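Local atomic coordinates of TssK (Serratia sp. FS14, PDB entry 5Y0E), a protein that probably serves as a trimeric building block of the type VI secretion system baseplate, in the family of VasE and ImpJ. Residues A[42-50]-A[164-172]; A[258-267]-A[287-297]. One frame throughout, in Å; residues are numbered along the deposited sequence.

Overall arrangement
Interaction 1 packs strand 44-50 of a three-stranded antiparallel sheet against strand 163-174 of a six-stranded mixed sheet; interaction 2 packs the start of helix 259-273 against the loop leading into helix 294-309. No hydrogen bond crosses either contact. The first is partly buried, almost wholly apolar and covers 346 Å²; the second is buried, covers 445 Å² and relies on aromatic rings, with polar groups tied within each segment. Their centres lie about 16 Å apart, yet they touch: H291 NE2 reaches W43 O at 2.8 Å, a probable hydrogen bond joining the β-sheet part to the helical part. Neighbouring subunits meet interaction 1 marginally, at F42 and L46, but bond to E260 of interaction 2.

Interaction 1 (A[42-50]-A[164-172]); sequences FWGFLTLDL and TALGVTRVL
L166 fills the angle between W43 and F45, and its branches divide the work. With chi1 at -55°, CG stands beside the backbone N and is brought up to the other strand; the fork at CG then gives each methyl its own partner. CD2 comes to the edge of the W43 indole near the ring plane, 3.7 Å from W43 CD1, while CD1 lies over one face of the F45 ring, 4.0 Å from the ring centroid and 18° off the normal: a CH-pi contact. The opposite face of that ring is covered from within its own segment by L48 CD2. F45 is therefore clamped between two leucine methyls, one from each segment. Its rim is also engaged, with F45 CE2 3.6 Å from L166 CB and the carbonyl oxygen of G167 at the ring edge.

A hydrogen bond from W43 NE1 to D292 OD1 holds the indole whose CD1 edge receives the L166 methyl. G44 marks the close end of the contact, its carbonyl O lying 3.8 Å from L166 CD1.

Beyond F45 the strands part, and the bridge passes mainly to methyl groups. V168 presents its two methyls separately: CG2 lies 4.2 Å from F45 CZ, whereas CG1 meets L48 CD2 at 4.4 Å and L50 CD1 at 4.3 Å. These loose distances agree with the 9.5 Å between the axes of strands 47-50 and 164-172, too far for backbone pairing. L100 of strand 96-103 touches both F45 and V168, and A65 of strand 62-68 touches F45 and L48, extending the apolar layer. Strand directions only 30° apart, with no backbone hydrogen bond between them, are consistent with two sheets packed face to face, as in a β-sandwich.

Interaction 2 (A[258-267]-A[287-297]); sequences HPERLFADWL and PVYDHDNLALC
P287 lies against F263 and L267: its carbonyl oxygen is at the edge of the F263 ring, and its ring carbon CD is 4.2 Å from L267 CD1. From here the loop 287-293 packs on the helix beginning at 259 and runs into a second helix, so that two N-capped helix starts meet in the helical part of the subunit.

Y289 and F263 together carry most of the contact. Y289 CB sits over the F263 ring, 4.1 Å from the centroid and 23° off the normal, and the CD1 edge of Y289 points at the same face: a T-shaped pair with planes at 66°. With CG anti to the backbone N (chi1 -177°), the phenol lies alongside the first helical turn, where E260 CB covers one of its faces in a second CH-pi contact. The E260 carboxylate turns away to H250 and R261 of the third subunit. The Y289 hydroxyl ends 3.5 Å from E260 N, but the angle is too poor for a hydrogen bond; that N-H is taken by H258 ND1, nearly in the imidazole plane, as the helix N-cap.

D290 opens a type I turn to N293, and its OD1 accepts from D292 N in an Asx turn. H291 ND1 shares a 2.6 Å hydrogen bond with Y289 OH, fixing the hydroxyl's position. The ring planes of H291 and H258 are near parallel but slid apart, so the rings barely overlap. N293 caps the second helix, its OD1 accepting from L296 N, after which L294 CD1 rests 4.1 Å from P259 CB.

C297 closes the segment. Its sulfur accepts from D290 N, which ties the helix back to the loop, and approaches the F263 ring obliquely, with C297 SG 3.7 Å from F263 CE2.

Interaction 1 (A[42-50]-A[164-172])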
loop_
_atom_site.group_PDB
_atom_site.type_symbol
_atom_site.label_atom_id
_atom_site.label_comp_id
_atom_site.label_asym_id
_atom_site.label_seq_id
_atom_site.Cartn_x
_atom_site.Cartn_y
_atom_site.Cartn_z
ATOM N N PHE A 42 12.576 -8.423 -9.503
ATOM C CA PHE A 42 12.003 -9.748 -9.688
ATOM C C PHE A 42 12.846 -10.870 -9.103
ATOM O O PHE A 42 12.352 -11.991 -9.004
ATOM C CB PHE A 42 11.791 -10.006 -11.169
ATOM C CG PHE A 42 13.033 -9.871 -11.986
ATOM C CD1 PHE A 42 13.946 -10.894 -12.058
ATOM C CD2 PHE A 42 13.283 -8.728 -12.693
ATOM C CE1 PHE A 42 15.072 -10.773 -12.795
ATOM C CE2 PHE A 42 14.423 -8.612 -13.438
ATOM C CZ PHE A 42 15.310 -9.633 -13.488
ATOM N N TRP A 43 14.092 -10.599 -8.731
ATOM C CA TRP A 43 14.999 -11.584 -8.175
ATOM C C TRP A 43 14.975 -11.529 -6.659
ATOM O O TRP A 43 14.650 -10.504 -6.073
ATOM C CB TRP A 43 16.415 -11.340 -8.669
ATOM C CG TRP A 43 16.948 -10.036 -8.228
ATOM C CD1 TRP A 43 17.744 -9.797 -7.153
ATOM C CD2 TRP A 43 16.702 -8.771 -8.831
ATOM N NE1 TRP A 43 18.020 -8.467 -7.060
ATOM C CE2 TRP A 43 17.400 -7.814 -8.083
ATOM C CE3 TRP A 43 15.966 -8.355 -9.941
ATOM C CZ2 TRP A 43 17.387 -6.469 -8.406
ATOM C CZ3 TRP A 43 15.947 -7.032 -10.259
ATOM C CH2 TRP A 43 16.653 -6.094 -9.496
ATOM N N GLY A 44 15.311 -12.633 -6.034
ATOM C CA GLY A 44 15.478 -12.682 -4.603
ATOM C C GLY A 44 14.989 -13.999 -4.078
ATOM O O GLY A 44 14.670 -14.901 -4.839
ATOM N N PHE A 45 14.901 -14.104 -2.765
ATOM C CA PHE A 45 14.419 -15.303 -2.098
ATOM C C PHE A 45 12.960 -15.161 -1.724
ATOM O O PHE A 45 12.526 -14.113 -1.253
ATOM C CB PHE A 45 15.213 -15.608 -0.825
ATOM C CG PHE A 45 16.585 -16.063 -1.090
ATOM C CD1 PHE A 45 16.836 -17.381 -1.389
ATOM C CD2 PHE A 45 17.628 -15.177 -1.077
ATOM C CE1 PHE A 45 18.093 -17.801 -1.667
ATOM C CE2 PHE A 45 18.894 -15.596 -1.353
ATOM C CZ PHE A 45 19.124 -16.913 -1.652
ATOM N N LEU A 46 12.217 -16.235 -1.938
ATOM C CA LEU A 46 10.946 -16.446 -1.280
ATOM C C LEU A 46 11.124 -17.110 0.060
ATOM O O LEU A 46 10.393 -16.818 0.996
ATOM C CB LEU A 46 10.048 -17.333 -2.126
ATOM C CG LEU A 46 9.464 -16.670 -3.336
ATOM C CD1 LEU A 46 9.075 -17.753 -4.263
ATOM C CD2 LEU A 46 8.273 -15.869 -2.890
ATOM N N THR A 47 12.051 -18.045 0.131
ATOM C CA THR A 47 12.317 -18.809 1.327
ATOM C C THR A 47 13.814 -19.027 1.421
ATOM O O THR A 47 14.513 -19.087 0.409
ATOM C CB THR A 47 11.580 -20.152 1.326
ATOM O OG1 THR A 47 11.883 -20.878 0.133
ATOM C CG2 THR A 47 10.110 -19.938 1.401
ATOM N N LEU A 48 14.301 -19.125 2.649
ATOM C CA LEU A 48 15.730 -19.256 2.897
ATOM C C LEU A 48 15.879 -19.875 4.269
ATOM O O LEU A 48 15.436 -19.286 5.252
ATOM C CB LEU A 48 16.430 -17.904 2.832
ATOM C CG LEU A 48 17.936 -17.890 2.903
ATOM C CD1 LEU A 48 18.472 -19.005 2.078
ATOM C CD2 LEU A 48 18.438 -16.617 2.357
ATOM N N ASP A 49 16.464 -21.063 4.339
ATOM C CA ASP A 49 16.673 -21.736 5.610
ATOM C C ASP A 49 18.140 -22.097 5.747
ATOM O O ASP A 49 18.613 -23.060 5.139
ATOM C CB ASP A 49 15.808 -22.976 5.744
ATOM C CG ASP A 49 15.896 -23.580 7.135
ATOM O OD1 ASP A 49 16.380 -22.902 8.064
ATOM O OD2 ASP A 49 15.480 -24.739 7.309
ATOM N N LEU A 50 18.844 -21.347 6.572
ATOM C CA LEU A 50 20.240 -21.631 6.826
ATOM C C LEU A 50 20.367 -22.704 7.900
ATOM O O LEU A 50 19.630 -22.709 8.886
ATOM C CB LEU A 50 20.942 -20.350 7.247
ATOM C CG LEU A 50 22.438 -20.315 7.089
ATOM C CD1 LEU A 50 22.820 -18.922 6.709
ATOM C CD2 LEU A 50 23.071 -20.716 8.398
ATOM N N THR A 164 25.549 -14.683 -11.786
ATOM C CA THR A 164 24.671 -13.837 -11.003
ATOM C C THR A 164 24.540 -14.471 -9.638
ATOM O O THR A 164 24.818 -15.652 -9.455
ATOM C CB THR A 164 23.284 -13.649 -11.625
ATOM O OG1 THR A 164 22.585 -14.894 -11.648
ATOM C CG2 THR A 164 23.377 -13.078 -13.008
ATOM N N ALA A 165 24.126 -13.672 -8.670
ATOM C CA ALA A 165 24.123 -14.174 -7.310
ATOM C C ALA A 165 23.130 -13.403 -6.468
ATOM O O ALA A 165 22.833 -12.241 -6.737
ATOM C CB ALA A 165 25.514 -14.076 -6.686
ATOM N N LEU A 166 22.653 -14.060 -5.425
ATOM C CA LEU A 166 21.828 -13.440 -4.411
ATOM C C LEU A 166 22.567 -13.505 -3.085
ATOM O O LEU A 166 23.142 -14.536 -2.744
ATOM C CB LEU A 166 20.472 -14.148 -4.282
ATOM C CG LEU A 166 19.570 -14.339 -5.494
ATOM C CD1 LEU A 166 18.420 -15.231 -5.137
ATOM C CD2 LEU A 166 19.066 -13.029 -5.983
ATOM N N GLY A 167 22.536 -12.420 -2.322
ATOM C CA GLY A 167 23.238 -12.406 -1.056
ATOM C C GLY A 167 22.513 -13.221 -0.005
ATOM O O GLY A 167 21.298 -13.159 0.121
ATOM N N VAL A 168 23.275 -13.977 0.779
ATOM C CA VAL A 168 22.716 -14.871 1.779
ATOM C C VAL A 168 22.979 -14.377 3.197
ATOM O O VAL A 168 22.089 -14.434 4.048
ATOM C CB VAL A 168 23.261 -16.305 1.591
ATOM C CG1 VAL A 168 22.784 -17.216 2.708
ATOM C CG2 VAL A 168 22.881 -16.850 0.229
ATOM N N THR A 169 24.194 -13.909 3.476
ATOM C CA THR A 169 24.591 -13.611 4.841
ATOM C C THR A 169 25.981 -13.002 4.842
ATOM O O THR A 169 26.666 -12.947 3.820
ATOM C CB THR A 169 24.558 -14.862 5.708
ATOM O OG1 THR A 169 24.585 -14.481 7.077
ATOM C CG2 THR A 169 25.726 -15.746 5.405
ATOM N N ARG A 170 26.390 -12.543 6.015
ATOM C CA ARG A 170 27.731 -12.008 6.209
ATOM C C ARG A 170 28.377 -12.671 7.412
ATOM O O ARG A 170 27.773 -12.760 8.486
ATOM C CB ARG A 170 27.710 -10.495 6.392
ATOM C CG ARG A 170 28.965 -9.935 7.029
ATOM C CD ARG A 170 28.922 -8.409 7.103
ATOM N NE ARG A 170 29.397 -7.813 5.872
ATOM C CZ ARG A 170 30.505 -7.093 5.777
ATOM N NH1 ARG A 170 31.237 -6.856 6.857
ATOM N NH2 ARG A 170 30.870 -6.595 4.605
ATOM N N VAL A 171 29.595 -13.152 7.225
ATOM C CA VAL A 171 30.380 -13.695 8.325
ATOM C C VAL A 171 31.107 -12.548 9.005
ATOM O O VAL A 171 31.849 -11.805 8.363
ATOM C CB VAL A 171 31.374 -14.760 7.846
ATOM C CG1 VAL A 171 32.059 -15.362 9.046
ATOM C CG2 VAL A 171 30.676 -15.843 7.059
ATOM N N LEU A 172 30.881 -12.392 10.299
ATOM C CA LEU A 172 31.571 -11.357 11.053
ATOM C C LEU A 172 32.835 -11.880 11.710
ATOM O O LEU A 172 33.869 -11.207 11.692
ATOM C CB LEU A 172 30.656 -10.785 12.128
ATOM C CG LEU A 172 29.500 -9.927 11.644
ATOM C CD1 LEU A 172 28.660 -9.513 12.827
ATOM C CD2 LEU A 172 30.013 -8.731 10.872
#

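Interaction 2 (A[258-267]-A[287-297])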
loop_
_atom_site.group_PDB
_atom_site.type_symbol
_atom_site.label_atom_id
_atom_site.label_comp_id
_atom_site.label_asym_id
_atom_site.label_seq_id
_atom_site.Cartn_x
_atom_site.Cartn_y
_atom_site.Cartn_z
ATOM N N HIS A 258 5.728 -8.182 -1.346
ATOM C CA HIS A 258 7.047 -7.792 -1.812
ATOM C C HIS A 258 7.559 -6.571 -1.038
ATOM O O HIS A 258 6.806 -5.624 -0.794
ATOM C CB HIS A 258 6.999 -7.495 -3.311
ATOM C CG HIS A 258 8.335 -7.262 -3.952
ATOM N ND1 HIS A 258 9.206 -6.280 -3.542
ATOM C CD2 HIS A 258 8.923 -7.854 -5.014
ATOM C CE1 HIS A 258 10.275 -6.285 -4.310
ATOM N NE2 HIS A 258 10.132 -7.237 -5.207
ATOM N N PRO A 259 8.837 -6.576 -0.649
ATOM C CA PRO A 259 9.409 -5.467 0.137
ATOM C C PRO A 259 9.304 -4.101 -0.500
ATOM O O PRO A 259 9.160 -3.112 0.211
ATOM C CB PRO A 259 10.881 -5.873 0.267
ATOM C CG PRO A 259 10.869 -7.333 0.159
ATOM C CD PRO A 259 9.741 -7.730 -0.713
ATOM N N GLU A 260 9.395 -4.010 -1.813
ATOM C CA GLU A 260 9.341 -2.710 -2.433
ATOM C C GLU A 260 7.997 -2.069 -2.207
ATOM O O GLU A 260 7.903 -0.854 -2.040
ATOM C CB GLU A 260 9.654 -2.829 -3.907
ATOM C CG GLU A 260 9.545 -1.529 -4.638
ATOM C CD GLU A 260 8.141 -1.268 -5.206
ATOM O OE1 GLU A 260 7.415 -2.227 -5.549
ATOM O OE2 GLU A 260 7.769 -0.100 -5.304
ATOM N N ARG A 261 6.952 -2.865 -2.157
ATOM C CA ARG A 261 5.650 -2.299 -1.920
ATOM C C ARG A 261 5.554 -1.772 -0.500
ATOM O O ARG A 261 5.049 -0.672 -0.263
ATOM C CB ARG A 261 4.601 -3.361 -2.226
ATOM C CG ARG A 261 3.195 -2.919 -2.094
ATOM C CD ARG A 261 2.271 -4.090 -2.236
ATOM N NE ARG A 261 0.892 -3.683 -2.060
ATOM C CZ ARG A 261 -0.084 -4.506 -1.745
ATOM N NH1 ARG A 261 0.169 -5.779 -1.586
ATOM N NH2 ARG A 261 -1.304 -4.048 -1.581
ATOM N N LEU A 262 6.077 -2.521 0.451
ATOM C CA LEU A 262 6.048 -2.068 1.828
ATOM C C LEU A 262 6.884 -0.812 2.022
ATOM O O LEU A 262 6.512 0.077 2.791
ATOM C CB LEU A 262 6.543 -3.179 2.720
ATOM C CG LEU A 262 6.517 -2.881 4.199
ATOM C CD1 LEU A 262 5.116 -2.847 4.745
ATOM C CD2 LEU A 262 7.312 -3.946 4.848
ATOM N N PHE A 263 8.015 -0.730 1.335
ATOM C CA PHE A 263 8.898 0.401 1.498
ATOM C C PHE A 263 8.230 1.671 1.013
ATOM O O PHE A 263 8.257 2.701 1.694
ATOM C CB PHE A 263 10.190 0.132 0.743
ATOM C CG PHE A 263 11.233 1.161 0.940
ATOM C CD1 PHE A 263 11.231 2.321 0.190
ATOM C CD2 PHE A 263 12.248 0.963 1.861
ATOM C CE1 PHE A 263 12.206 3.282 0.371
ATOM C CE2 PHE A 263 13.232 1.913 2.037
ATOM C CZ PHE A 263 13.207 3.069 1.297
ATOM N N ALA A 264 7.628 1.612 -0.173
ATOM C CA ALA A 264 6.982 2.786 -0.734
ATOM C C ALA A 264 5.913 3.337 0.195
ATOM O O ALA A 264 5.738 4.548 0.300
ATOM C CB ALA A 264 6.389 2.437 -2.087
ATOM N N ASP A 265 5.192 2.472 0.886
ATOM C CA ASP A 265 4.220 2.983 1.832
ATOM C C ASP A 265 4.905 3.658 3.015
ATOM O O ASP A 265 4.483 4.721 3.458
ATOM C CB ASP A 265 3.301 1.857 2.306
ATOM C CG ASP A 265 2.234 1.487 1.298
ATOM O OD1 ASP A 265 2.073 2.154 0.262
ATOM O OD2 ASP A 265 1.522 0.511 1.549
ATOM N N TRP A 266 5.960 3.050 3.542
ATOM C CA TRP A 266 6.580 3.563 4.746
ATOM C C TRP A 266 7.356 4.848 4.473
ATOM O O TRP A 266 7.397 5.740 5.317
ATOM C CB TRP A 266 7.464 2.473 5.347
ATOM C CG TRP A 266 6.672 1.391 5.977
ATOM C CD1 TRP A 266 5.343 1.245 5.926
ATOM C CD2 TRP A 266 7.157 0.323 6.786
ATOM N NE1 TRP A 266 4.959 0.162 6.643
ATOM C CE2 TRP A 266 6.059 -0.424 7.182
ATOM C CE3 TRP A 266 8.410 -0.056 7.230
ATOM C CZ2 TRP A 266 6.168 -1.534 7.997
ATOM C CZ3 TRP A 266 8.516 -1.178 8.021
ATOM C CH2 TRP A 266 7.407 -1.897 8.399
ATOM N N LEU A 267 7.930 4.977 3.287
ATOM C CA LEU A 267 8.607 6.208 2.931
ATOM C C LEU A 267 7.650 7.384 2.932
ATOM O O LEU A 267 7.969 8.455 3.452
ATOM C CB LEU A 267 9.250 6.051 1.571
ATOM C CG LEU A 267 9.903 7.274 0.966
ATOM C CD1 LEU A 267 11.031 7.769 1.857
ATOM C CD2 LEU A 267 10.423 6.909 -0.388
ATOM N N PRO A 287 15.708 8.343 2.032
ATOM C CA PRO A 287 16.081 6.939 1.873
ATOM C C PRO A 287 15.557 6.382 0.552
ATOM O O PRO A 287 14.427 6.639 0.166
ATOM C CB PRO A 287 15.415 6.269 3.079
ATOM C CG PRO A 287 15.159 7.349 4.003
ATOM C CD PRO A 287 14.878 8.553 3.212
ATOM N N VAL A 288 16.394 5.626 -0.147
ATOM C CA VAL A 288 16.080 5.120 -1.475
ATOM C C VAL A 288 16.001 3.602 -1.423
ATOM O O VAL A 288 16.931 2.945 -0.954
ATOM C CB VAL A 288 17.111 5.571 -2.521
ATOM C CG1 VAL A 288 16.811 4.886 -3.839
ATOM C CG2 VAL A 288 17.083 7.089 -2.696
ATOM N N TYR A 289 14.892 3.046 -1.906
ATOM C CA TYR A 289 14.754 1.594 -1.943
ATOM C C TYR A 289 15.928 0.959 -2.663
ATOM O O TYR A 289 16.290 1.361 -3.766
ATOM C CB TYR A 289 13.459 1.189 -2.637
ATOM C CG TYR A 289 13.268 -0.292 -2.626
ATOM C CD1 TYR A 289 12.888 -0.941 -1.464
ATOM C CD2 TYR A 289 13.483 -1.051 -3.763
ATOM C CE1 TYR A 289 12.728 -2.284 -1.436
ATOM C CE2 TYR A 289 13.327 -2.391 -3.731
ATOM C CZ TYR A 289 12.940 -3.004 -2.570
ATOM O OH TYR A 289 12.783 -4.349 -2.527
ATOM N N ASP A 290 16.518 -0.036 -2.033
ATOM C CA ASP A 290 17.612 -0.794 -2.620
ATOM C C ASP A 290 17.281 -2.252 -2.380
ATOM O O ASP A 290 17.359 -2.733 -1.244
ATOM C CB ASP A 290 18.964 -0.414 -2.010
ATOM C CG ASP A 290 20.138 -1.062 -2.712
ATOM O OD1 ASP A 290 19.973 -2.065 -3.401
ATOM O OD2 ASP A 290 21.261 -0.580 -2.561
ATOM N N HIS A 291 16.913 -2.954 -3.448
ATOM C CA HIS A 291 16.491 -4.336 -3.284
ATOM C C HIS A 291 17.608 -5.197 -2.711
ATOM O O HIS A 291 17.343 -6.144 -1.974
ATOM C CB HIS A 291 15.997 -4.893 -4.621
ATOM C CG HIS A 291 15.222 -6.166 -4.494
ATOM N ND1 HIS A 291 14.050 -6.254 -3.783
ATOM C CD2 HIS A 291 15.464 -7.407 -4.972
ATOM C CE1 HIS A 291 13.602 -7.491 -3.829
ATOM N NE2 HIS A 291 14.441 -8.210 -4.545
ATOM N N ASP A 292 18.859 -4.875 -3.012
ATOM C CA ASP A 292 19.977 -5.690 -2.568
ATOM C C ASP A 292 20.663 -5.131 -1.328
ATOM O O ASP A 292 21.777 -5.539 -1.019
ATOM C CB ASP A 292 20.980 -5.879 -3.703
ATOM C CG ASP A 292 20.402 -6.683 -4.860
ATOM O OD1 ASP A 292 20.205 -7.898 -4.696
ATOM O OD2 ASP A 292 20.138 -6.107 -5.932
ATOM N N ASN A 293 20.018 -4.221 -0.604
ATOM C CA ASN A 293 20.504 -3.814 0.702
ATOM C C ASN A 293 19.348 -3.344 1.572
ATOM O O ASN A 293 19.261 -2.169 1.933
ATOM C CB ASN A 293 21.556 -2.718 0.566
ATOM C CG ASN A 293 22.354 -2.509 1.845
ATOM O OD1 ASN A 293 21.948 -2.896 2.942
ATOM N ND2 ASN A 293 23.501 -1.899 1.697
ATOM N N LEU A 294 18.472 -4.271 1.928
ATOM C CA LEU A 294 17.234 -3.892 2.578
ATOM C C LEU A 294 17.454 -3.440 4.002
ATOM O O LEU A 294 16.748 -2.546 4.467
ATOM C CB LEU A 294 16.237 -5.046 2.521
ATOM C CG LEU A 294 15.690 -5.334 1.110
ATOM C CD1 LEU A 294 14.863 -6.596 1.075
ATOM C CD2 LEU A 294 14.888 -4.186 0.570
ATOM N N ALA A 295 18.433 -4.026 4.696
ATOM C CA ALA A 295 18.752 -3.587 6.052
ATOM C C ALA A 295 19.138 -2.114 6.093
ATOM O O ALA A 295 18.697 -1.371 6.973
ATOM C CB ALA A 295 19.867 -4.442 6.629
ATOM N N LEU A 296 19.946 -1.671 5.146
ATOM C CA LEU A 296 20.319 -0.269 5.106
ATOM C C LEU A 296 19.109 0.624 4.895
ATOM O O LEU A 296 18.825 1.500 5.716
ATOM C CB LEU A 296 21.338 -0.025 4.007
ATOM C CG LEU A 296 21.671 1.454 3.917
ATOM C CD1 LEU A 296 22.560 1.854 5.066
ATOM C CD2 LEU A 296 22.304 1.805 2.602
ATOM N N CYS A 297 18.388 0.424 3.787
ATOM C CA CYS A 297 17.342 1.367 3.419
ATOM C C CYS A 297 16.146 1.255 4.348
ATOM O O CYS A 297 15.567 2.270 4.724
ATOM C CB CYS A 297 16.927 1.198 1.949
ATOM S SG CYS A 297 16.140 -0.328 1.412
#